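Local coordinates for type I site-specific restriction-modification system, R (Restriction) subunit (Vibrio vulnificus, PDB 3H1T), which is a fragment of a putative type I restriction enzyme HsdR subunit, which probably couples ATP hydrolysis to DNA translocation and cleavage, at residues Q106-A111 with K117-T122; E148-L153 with D165-P170; V379-D384 with D423-H428; V521-V526 with S560-F565. One frame throughout, in Å; residues are numbered along the deposited sequence.

Contact 1: residues Q106-A111 with K117-T122; sequences QAKDYA and KFAYST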
# COMPACT_ATOMS: atom_id res chain seq x y z
N GLN A 106 13.10 8.39 20.85
CA GLN A 106 11.69 8.10 20.61
C GLN A 106 11.05 9.15 19.69
O GLN A 106 10.23 8.84 18.84
CB GLN A 106 10.90 8.04 21.93
CG GLN A 106 9.39 7.79 21.74
CD GLN A 106 9.09 6.48 21.01
OE1 GLN A 106 9.32 5.39 21.54
NE2 GLN A 106 8.57 6.59 19.79
N ALA A 107 11.44 10.40 19.89
CA ALA A 107 10.91 11.49 19.08
C ALA A 107 11.47 11.41 17.67
O ALA A 107 10.77 11.68 16.70
CB ALA A 107 11.27 12.84 19.70
N LYS A 108 12.74 11.03 17.55
CA LYS A 108 13.38 10.89 16.25
C LYS A 108 12.71 9.75 15.47
O LYS A 108 12.53 9.83 14.26
CB LYS A 108 14.88 10.57 16.41
CG LYS A 108 15.73 11.79 16.77
CD LYS A 108 17.20 11.45 17.00
CE LYS A 108 17.79 10.61 15.87
NZ LYS A 108 19.26 10.81 15.73
N ASP A 109 12.32 8.70 16.18
CA ASP A 109 11.66 7.56 15.57
C ASP A 109 10.30 7.92 14.98
O ASP A 109 9.92 7.37 13.95
CB ASP A 109 11.50 6.42 16.59
CG ASP A 109 11.51 5.05 15.94
OD1 ASP A 109 12.57 4.60 15.48
OD2 ASP A 109 10.43 4.40 15.90
N TYR A 110 9.58 8.84 15.62
CA TYR A 110 8.27 9.26 15.13
C TYR A 110 8.43 10.19 13.94
O TYR A 110 7.60 10.23 13.03
CB TYR A 110 7.48 10.00 16.22
CG TYR A 110 6.87 9.14 17.31
CD1 TYR A 110 6.00 8.10 17.00
CD2 TYR A 110 7.15 9.41 18.64
CE1 TYR A 110 5.41 7.33 18.02
CE2 TYR A 110 6.57 8.65 19.66
CZ TYR A 110 5.70 7.61 19.34
OH TYR A 110 5.14 6.85 20.35
N ALA A 111 9.51 10.97 13.99
CA ALA A 111 9.82 11.91 12.93
C ALA A 111 10.09 11.12 11.67
O ALA A 111 9.54 11.39 10.61
CB ALA A 111 11.04 12.72 13.31
N LYS A 117 11.08 16.46 9.44
CA LYS A 117 12.47 16.90 9.53
C LYS A 117 12.82 17.55 10.87
O LYS A 117 13.96 17.96 11.06
CB LYS A 117 12.76 17.91 8.42
CG LYS A 117 13.61 17.41 7.27
CD LYS A 117 12.88 16.38 6.43
CE LYS A 117 13.71 15.96 5.21
NZ LYS A 117 14.24 14.57 5.29
N PHE A 118 11.87 17.65 11.78
CA PHE A 118 12.16 18.26 13.07
C PHE A 118 11.61 17.44 14.23
O PHE A 118 10.45 17.05 14.24
CB PHE A 118 11.59 19.69 13.10
CG PHE A 118 12.10 20.55 11.99
CD1 PHE A 118 13.43 20.98 11.97
CD2 PHE A 118 11.29 20.82 10.88
CE1 PHE A 118 13.95 21.66 10.86
CE2 PHE A 118 11.79 21.50 9.77
CZ PHE A 118 13.13 21.92 9.76
N ALA A 119 12.46 17.15 15.21
CA ALA A 119 12.02 16.36 16.35
C ALA A 119 12.40 17.00 17.67
O ALA A 119 13.50 17.53 17.81
CB ALA A 119 12.62 14.95 16.25
N TYR A 120 11.50 16.94 18.65
CA TYR A 120 11.74 17.55 19.95
C TYR A 120 11.47 16.64 21.13
O TYR A 120 10.53 15.86 21.13
CB TYR A 120 10.89 18.80 20.11
CG TYR A 120 11.14 19.80 19.01
CD1 TYR A 120 12.19 20.71 19.11
CD2 TYR A 120 10.39 19.76 17.84
CE1 TYR A 120 12.50 21.56 18.05
CE2 TYR A 120 10.69 20.59 16.77
CZ TYR A 120 11.74 21.49 16.87
OH TYR A 120 12.05 22.27 15.80
N SER A 121 12.30 16.75 22.14
CA SER A 121 12.11 16.01 23.35
C SER A 121 12.07 17.11 24.40
O SER A 121 12.90 18.01 24.38
CB SER A 121 13.27 15.05 23.57
OG SER A 121 13.07 14.34 24.76
N THR A 122 11.10 17.05 25.31
CA THR A 122 11.00 18.08 26.33
C THR A 122 10.47 17.53 27.62
O THR A 122 9.74 16.54 27.63
CB THR A 122 10.07 19.20 25.87
OG1 THR A 122 9.90 20.14 26.94
CG2 THR A 122 8.71 18.62 25.48
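The methyl of Ala-119, the second residue of strand 118-122, lies against the turn of helix 104-114 that carries Ala-107 and Ala-111. Its CB is 4.0 Å from Ala-111 CB and 4.3 Å from Ala-107 CB, so one strand methyl meets two helix methyls a turn apart. The same methyl also meets helix backbone, with Ala-119 CB 3.8 Å from Ala-107 O. That carbonyl oxygen is already engaged inside the helix, where it accepts the backbone N-H of Ala-111. In return, Ala-107 CB meets the strand backbone, 3.4 Å from Tyr-120 O. Lys-108 contributes the start of its side chain, with CG 4.5 Å from Ala-119 CB, and the remainder then turns off from the strand; it makes a cation-pi contact with Phe-130 of the adjoining strand.

Three alanines suit this place because short side chains let the helix settle close to the sheet. The two axes come within 7.2 Å and run nearly antiparallel, at 153°. Such a return path is what a beta-alpha-beta crossover requires, and here helix 104-114 joins the parallel strands 86-93 and 118-122. The aromatic residues flanking Ala-119, Phe-118 and Tyr-120, point away from this helix, and both touch Leu-149 of helix 146-157. Here the strand turns a small residue to helix 104-114 and two rings to helix 146-157. No hydrogen bond links the two segments; methyl groups and backbone carbonyl oxygens make the contact, which implies an adhesion that depends on close fit and on exclusion of water.

Contact 2: residues E148-L153 with D165-P170; sequences ELFKRL and DTLLSP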
# COMPACT_ATOMS: atom_id res chain seq x y z
N GLU A 148 9.68 29.78 11.28
CA GLU A 148 11.11 29.45 11.35
C GLU A 148 11.36 28.05 10.78
O GLU A 148 12.26 27.86 9.95
CB GLU A 148 11.62 29.52 12.79
CG GLU A 148 11.53 30.90 13.44
CD GLU A 148 12.08 30.92 14.86
OE1 GLU A 148 11.98 29.88 15.55
OE2 GLU A 148 12.59 31.97 15.30
N LEU A 149 10.58 27.06 11.21
CA LEU A 149 10.75 25.70 10.71
C LEU A 149 10.48 25.55 9.22
O LEU A 149 11.23 24.87 8.51
CB LEU A 149 9.87 24.71 11.47
CG LEU A 149 10.17 24.43 12.95
CD1 LEU A 149 9.52 23.11 13.32
CD2 LEU A 149 11.68 24.37 13.20
N PHE A 150 9.41 26.17 8.73
CA PHE A 150 9.04 26.10 7.32
C PHE A 150 10.12 26.77 6.46
O PHE A 150 10.36 26.36 5.33
CB PHE A 150 7.69 26.77 7.10
CG PHE A 150 7.15 26.61 5.70
CD1 PHE A 150 6.85 25.34 5.20
CD2 PHE A 150 6.90 27.72 4.90
CE1 PHE A 150 6.31 25.18 3.92
CE2 PHE A 150 6.35 27.57 3.62
CZ PHE A 150 6.06 26.29 3.13
N LYS A 151 10.76 27.80 7.00
CA LYS A 151 11.82 28.48 6.26
C LYS A 151 13.03 27.55 6.21
O LYS A 151 13.80 27.57 5.25
CB LYS A 151 12.22 29.79 6.95
CG LYS A 151 11.19 30.91 6.91
CD LYS A 151 11.50 31.95 5.82
CE LYS A 151 11.36 33.38 6.34
NZ LYS A 151 9.98 33.70 6.80
N ARG A 152 13.22 26.76 7.27
CA ARG A 152 14.33 25.80 7.33
C ARG A 152 14.03 24.65 6.37
O ARG A 152 14.90 24.16 5.67
CB ARG A 152 14.48 25.20 8.73
CG ARG A 152 15.06 26.07 9.83
CD ARG A 152 15.39 25.19 11.03
NE ARG A 152 15.28 25.87 12.32
CZ ARG A 152 15.45 25.27 13.50
NH1 ARG A 152 15.73 23.98 13.57
NH2 ARG A 152 15.33 25.97 14.62
N LEU A 153 12.77 24.22 6.36
CA LEU A 153 12.33 23.13 5.53
C LEU A 153 12.48 23.45 4.04
O LEU A 153 13.03 22.65 3.29
CB LEU A 153 10.87 22.78 5.87
CG LEU A 153 10.28 21.41 5.50
CD1 LEU A 153 9.61 21.47 4.13
CD2 LEU A 153 11.40 20.38 5.52
N ASP A 165 3.01 28.15 -2.81
CA ASP A 165 1.57 27.92 -2.79
C ASP A 165 1.18 26.58 -3.37
O ASP A 165 0.06 26.10 -3.15
CB ASP A 165 0.83 29.03 -3.54
CG ASP A 165 1.29 30.42 -3.12
OD1 ASP A 165 2.30 30.91 -3.68
OD2 ASP A 165 0.63 31.02 -2.24
N THR A 166 2.07 25.97 -4.14
CA THR A 166 1.76 24.67 -4.68
C THR A 166 2.10 23.69 -3.57
O THR A 166 1.32 22.78 -3.27
CB THR A 166 2.57 24.35 -5.93
OG1 THR A 166 2.43 25.42 -6.86
CG2 THR A 166 2.05 23.07 -6.58
N LEU A 167 3.25 23.90 -2.93
CA LEU A 167 3.68 23.03 -1.85
C LEU A 167 2.63 22.95 -0.76
O LEU A 167 2.46 21.90 -0.15
CB LEU A 167 4.99 23.55 -1.24
CG LEU A 167 5.64 22.55 -0.27
CD1 LEU A 167 6.42 21.55 -1.08
CD2 LEU A 167 6.58 23.26 0.70
N LEU A 168 1.93 24.06 -0.52
CA LEU A 168 0.91 24.10 0.52
C LEU A 168 -0.52 23.96 0.00
O LEU A 168 -1.47 24.03 0.78
CB LEU A 168 1.01 25.39 1.33
CG LEU A 168 2.34 25.72 2.03
CD1 LEU A 168 2.19 27.04 2.79
CD2 LEU A 168 2.73 24.59 2.98
N SER A 169 -0.67 23.78 -1.31
CA SER A 169 -2.00 23.62 -1.91
C SER A 169 -2.77 22.56 -1.12
O SER A 169 -2.30 21.44 -0.98
CB SER A 169 -1.83 23.23 -3.38
OG SER A 169 -3.08 23.00 -4.02
N PRO A 170 -3.97 22.90 -0.62
CA PRO A 170 -4.84 22.02 0.17
C PRO A 170 -5.25 20.70 -0.48
O PRO A 170 -5.38 20.61 -1.70
CB PRO A 170 -6.06 22.91 0.47
CG PRO A 170 -5.47 24.31 0.48
CD PRO A 170 -4.59 24.23 -0.76
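With chi1 of -173° at Phe-150 and -170° at Leu-167, each side chain extends anti to its own backbone nitrogen, and the two reach toward one another from opposite directions. Leu-168 takes the other course, its CG anti to the carbonyl carbon (chi1 -57°), and brings its branched end to the same ring. The phenyl of Phe-150 therefore meets two consecutive leucines with its far end. Leu-167 CD2 lies 3.8 Å from Phe-150 CE1, while Leu-168 CD2 is 3.7 Å from Phe-150 CZ. Both methyls approach the ring obliquely. Leu-168 adds its CG, 3.9 Å from Phe-150 CZ, whereas Leu-167 meets the ring through CD2 alone.

A long, flat aromatic suits this place because the backbones stay well apart: the nearest CA atoms, those of Phe-150 and Leu-168, are 10.8 Å from each other. The ring bridges that gap from helix 146-157 to the end of helix 164-167, where the chain is leaving its helical path. Tyr-82 stacks on Phe-150 and also touches Leu-168, and Phe-86 of strand 86-93 packs on both leucines, so the ring sits in a wider apolar cluster. Beyond it, Lys-221 of helix 211-224 donates to the carbonyl oxygens of Leu-167 and Ser-169. Across the two segments the contact is wholly apolar, with no directional bond between them, which implies that dispersion and the burial of hydrocarbon hold these elements together.

Contact 3: residues V379-D384 with D423-H428; sequences VISEVD and DAFAKH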
# COMPACT_ATOMS: atom_id res chain seq x y z
N VAL A 379 2.61 -27.26 1.98
CA VAL A 379 2.22 -28.65 1.84
C VAL A 379 3.10 -29.33 0.81
O VAL A 379 3.05 -28.97 -0.37
CB VAL A 379 0.77 -28.78 1.38
CG1 VAL A 379 0.37 -30.25 1.39
CG2 VAL A 379 -0.12 -27.95 2.28
N ILE A 380 3.89 -30.30 1.24
CA ILE A 380 4.74 -30.99 0.29
C ILE A 380 4.30 -32.44 0.10
O ILE A 380 3.83 -33.11 1.03
CB ILE A 380 6.24 -30.96 0.73
CG1 ILE A 380 7.11 -31.54 -0.38
CG2 ILE A 380 6.45 -31.80 1.98
CD1 ILE A 380 7.13 -30.73 -1.66
N SER A 381 4.45 -32.91 -1.13
CA SER A 381 4.08 -34.28 -1.47
C SER A 381 5.15 -35.25 -0.94
O SER A 381 6.35 -35.01 -1.08
CB SER A 381 3.92 -34.40 -2.98
OG SER A 381 2.99 -33.45 -3.48
N GLU A 382 4.69 -36.35 -0.34
CA GLU A 382 5.58 -37.36 0.24
C GLU A 382 6.74 -37.80 -0.64
O GLU A 382 7.86 -37.97 -0.14
CB GLU A 382 4.77 -38.60 0.61
CG GLU A 382 5.47 -39.54 1.58
CD GLU A 382 4.67 -40.81 1.80
OE1 GLU A 382 3.57 -40.92 1.20
OE2 GLU A 382 5.13 -41.69 2.56
N VAL A 383 6.50 -38.00 -1.92
CA VAL A 383 7.58 -38.45 -2.79
C VAL A 383 8.84 -37.62 -2.56
O VAL A 383 9.96 -38.09 -2.74
CB VAL A 383 7.15 -38.42 -4.26
CG1 VAL A 383 5.80 -39.08 -4.41
CG2 VAL A 383 7.13 -36.99 -4.79
N ASP A 384 8.66 -36.37 -2.16
CA ASP A 384 9.82 -35.55 -1.86
C ASP A 384 9.85 -35.41 -0.35
O ASP A 384 9.01 -34.72 0.23
CB ASP A 384 9.75 -34.18 -2.53
CG ASP A 384 11.10 -33.74 -3.08
OD1 ASP A 384 11.77 -34.58 -3.72
OD2 ASP A 384 11.48 -32.57 -2.89
N ASP A 423 -6.00 -33.69 -7.89
CA ASP A 423 -6.95 -34.29 -6.96
C ASP A 423 -6.44 -34.38 -5.54
O ASP A 423 -7.24 -34.36 -4.60
CB ASP A 423 -7.37 -35.67 -7.45
CG ASP A 423 -8.64 -35.63 -8.26
OD1 ASP A 423 -9.64 -35.10 -7.74
OD2 ASP A 423 -8.65 -36.13 -9.40
N ALA A 424 -5.13 -34.47 -5.35
CA ALA A 424 -4.59 -34.54 -3.99
C ALA A 424 -4.81 -33.19 -3.31
O ALA A 424 -5.25 -33.11 -2.16
CB ALA A 424 -3.11 -34.87 -4.03
N PHE A 425 -4.46 -32.14 -4.04
CA PHE A 425 -4.58 -30.78 -3.56
C PHE A 425 -6.03 -30.45 -3.25
O PHE A 425 -6.33 -29.86 -2.22
CB PHE A 425 -4.06 -29.81 -4.62
CG PHE A 425 -2.64 -30.04 -5.00
CD1 PHE A 425 -1.80 -30.83 -4.20
CD2 PHE A 425 -2.12 -29.50 -6.16
CE1 PHE A 425 -0.47 -31.06 -4.58
CE2 PHE A 425 -0.80 -29.74 -6.53
CZ PHE A 425 0.02 -30.51 -5.75
N ALA A 426 -6.92 -30.86 -4.15
CA ALA A 426 -8.34 -30.60 -3.94
C ALA A 426 -8.85 -31.32 -2.71
O ALA A 426 -9.66 -30.78 -1.97
CB ALA A 426 -9.15 -31.02 -5.16
N LYS A 427 -8.38 -32.54 -2.49
CA LYS A 427 -8.84 -33.28 -1.32
C LYS A 427 -8.31 -32.59 -0.07
O LYS A 427 -9.06 -32.33 0.88
CB LYS A 427 -8.37 -34.74 -1.35
CG LYS A 427 -9.26 -35.64 -0.51
CD LYS A 427 -8.48 -36.59 0.40
CE LYS A 427 -9.41 -37.50 1.24
NZ LYS A 427 -10.14 -36.79 2.34
N HIS A 428 -7.02 -32.27 -0.07
CA HIS A 428 -6.43 -31.61 1.08
C HIS A 428 -7.04 -30.24 1.39
O HIS A 428 -7.26 -29.91 2.55
CB HIS A 428 -4.92 -31.47 0.89
CG HIS A 428 -4.25 -30.75 2.01
ND1 HIS A 428 -4.20 -29.38 2.08
CD2 HIS A 428 -3.68 -31.21 3.15
CE1 HIS A 428 -3.62 -29.02 3.21
NE2 HIS A 428 -3.29 -30.11 3.88
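Strand 374-381 belongs to the mixed sheet of the second helicase-type domain, and helix 422-436 packs against its end. Val-379 and His-428 approach from opposite directions, and Val-379 CG2 lies 3.8 Å from His-428 CE1. The other branch of the valine, CG1, stands over one face of the imidazole. A chi1 of 178° swings the imidazole off the helix toward the strand. A branched valine suits a strand and offers the ring two methyls.

Two residues on, the same strand face presents Ser-381, whose OG lies 4.3 Å from Phe-425 CE1, at the ring edge and near its plane. This is a loose contact, with no hydrogen bond. Tyr-557 touches both helix rings: it stacks with Phe-425, meets His-428 nearly at right angles, and its hydroxyl is hydrogen-bonded to His-428 ND1. The histidine can thus serve as a packing surface while its buried ring nitrogen has a polar partner. Alternating strand side chains meeting a helix surface in this way are typical of the alpha/beta layering of a RecA-like helicase domain.

Contact 4: residues V521-V526 with S560-F565; sequences VVLARV and SATQNF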
# COMPACT_ATOMS: atom_id res chain seq x y z
N VAL A 521 -5.66 -17.94 0.32
CA VAL A 521 -4.96 -17.71 -0.94
C VAL A 521 -4.21 -19.01 -1.21
O VAL A 521 -3.31 -19.38 -0.46
CB VAL A 521 -3.98 -16.51 -0.83
CG1 VAL A 521 -3.05 -16.49 -2.05
CG2 VAL A 521 -4.76 -15.19 -0.78
N VAL A 522 -4.58 -19.71 -2.27
CA VAL A 522 -3.98 -21.00 -2.58
C VAL A 522 -3.05 -21.10 -3.80
O VAL A 522 -3.42 -20.73 -4.92
CB VAL A 522 -5.11 -22.05 -2.73
CG1 VAL A 522 -4.52 -23.44 -2.83
CG2 VAL A 522 -6.06 -21.96 -1.53
N LEU A 523 -1.86 -21.64 -3.58
CA LEU A 523 -0.86 -21.79 -4.64
C LEU A 523 -0.76 -23.19 -5.26
O LEU A 523 -0.35 -24.15 -4.61
CB LEU A 523 0.52 -21.41 -4.08
CG LEU A 523 0.77 -19.98 -3.63
CD1 LEU A 523 2.18 -19.86 -3.08
CD2 LEU A 523 0.61 -19.04 -4.81
N ALA A 524 -1.13 -23.30 -6.53
CA ALA A 524 -1.06 -24.59 -7.22
C ALA A 524 -0.43 -24.35 -8.57
O ALA A 524 -0.83 -24.93 -9.57
CB ALA A 524 -2.44 -25.18 -7.39
N ARG A 525 0.58 -23.50 -8.59
CA ARG A 525 1.24 -23.17 -9.83
C ARG A 525 2.69 -22.77 -9.62
O ARG A 525 3.12 -22.50 -8.50
CB ARG A 525 0.51 -22.00 -10.49
CG ARG A 525 0.74 -20.69 -9.76
CD ARG A 525 -0.01 -19.59 -10.41
NE ARG A 525 0.15 -19.67 -11.86
CZ ARG A 525 0.42 -18.63 -12.63
NH1 ARG A 525 0.55 -17.42 -12.08
NH2 ARG A 525 0.55 -18.79 -13.93
N VAL A 526 3.40 -22.71 -10.73
CA VAL A 526 4.79 -22.31 -10.73
C VAL A 526 4.77 -20.79 -10.80
O VAL A 526 4.29 -20.22 -11.78
CB VAL A 526 5.54 -22.84 -11.99
CG1 VAL A 526 6.96 -22.27 -12.03
CG2 VAL A 526 5.58 -24.35 -11.98
N SER A 560 7.52 -24.88 -2.20
CA SER A 560 8.71 -24.08 -2.44
C SER A 560 8.47 -22.59 -2.66
O SER A 560 9.25 -21.77 -2.17
CB SER A 560 9.49 -24.64 -3.63
OG SER A 560 8.73 -24.56 -4.83
N ALA A 561 7.40 -22.23 -3.37
CA ALA A 561 7.09 -20.83 -3.64
C ALA A 561 7.28 -19.93 -2.42
O ALA A 561 8.03 -18.95 -2.49
CB ALA A 561 5.65 -20.68 -4.17
N THR A 562 6.62 -20.26 -1.31
CA THR A 562 6.74 -19.45 -0.11
C THR A 562 8.15 -19.42 0.49
O THR A 562 8.46 -18.53 1.28
CB THR A 562 5.74 -19.92 0.97
OG1 THR A 562 5.89 -21.33 1.18
CG2 THR A 562 4.31 -19.66 0.53
N GLN A 563 9.01 -20.37 0.13
CA GLN A 563 10.39 -20.38 0.65
C GLN A 563 11.25 -19.61 -0.33
O GLN A 563 12.09 -18.79 0.03
CB GLN A 563 10.91 -21.82 0.78
CG GLN A 563 9.99 -22.73 1.57
CD GLN A 563 10.71 -23.94 2.18
OE1 GLN A 563 10.80 -25.00 1.56
NE2 GLN A 563 11.22 -23.76 3.39
N ASN A 564 11.00 -19.88 -1.60
CA ASN A 564 11.72 -19.24 -2.69
C ASN A 564 11.57 -17.71 -2.71
O ASN A 564 12.55 -17.00 -2.89
CB ASN A 564 11.21 -19.82 -4.01
CG ASN A 564 12.30 -19.99 -5.05
OD1 ASN A 564 12.81 -19.03 -5.62
ND2 ASN A 564 12.66 -21.25 -5.30
N PHE A 565 10.35 -17.22 -2.52
CA PHE A 565 10.09 -15.78 -2.55
C PHE A 565 9.95 -15.15 -1.17
O PHE A 565 9.38 -14.07 -1.03
CB PHE A 565 8.84 -15.53 -3.40
CG PHE A 565 8.99 -16.00 -4.83
CD1 PHE A 565 9.76 -15.25 -5.73
CD2 PHE A 565 8.41 -17.20 -5.26
CE1 PHE A 565 9.95 -15.68 -7.05
CE2 PHE A 565 8.60 -17.64 -6.59
CZ PHE A 565 9.37 -16.87 -7.48
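Segment 521-526 contributes the extended chain of strand 518-524, whereas 560-565 forms one short helix, 561-564, in which Ser-560 O accepts the backbone N-H groups of both Gln-563 and Asn-564. Together they form part of the RecA-like C-terminal helicase domain, where strand 518-524 runs parallel to its neighbour 552-556 and the short helix follows the latter. Leu-523 carries the contact. Its side chain points toward the helix, and CG lies anti to the carbonyl carbon (chi1 -65°), which sends the branched end outward from the sheet. There Leu-523 CD1 rests 3.7 Å from Ala-561 CB.

Alanine suits the first turn of the helix because its single methyl admits the bulkier leucine. Next to it, Thr-562 comes at a slant to Leu-523 and uses its two branches differently. The methyl serves the apolar side of the contact; OG1 makes a hydrogen bond with Asp-556, at the end of strand 552-556. A threonine thus meets leucine and carboxylate at once. Leu-523 is further covered by Phe-533 and Ile-536 of helix 530-537, so its side chain touches both that helix and the short one. Arg-525, just beyond, turns elsewhere and forms a salt bridge with Glu-532. At the margin of the leucine-threonine pairing, Thr-562 CG2 stands 4.2 Å from Leu-523 CD1.

The four contacts follow one another along the chain in two groups. Contacts 1 and 2, with centres about 19 Å apart, belong to the N-terminal region with its six-stranded mixed sheet; they touch where Phe-118 packs on Arg-152 and Lys-117 on Leu-153 of helix 146-157. The centres of contacts 3 and 4 are about 13 Å apart, the nearest atoms about 5 Å, and both share the eight-stranded sheet of the C-terminal helicase-type domain. Between the groups, the centres of contacts 1 and 3 are about 52 Å apart, and those of 2 and 3 about 59 Å. The intervening chain includes the seven-stranded parallel sheet, consistent with two helicase-type domains following an N-terminal one.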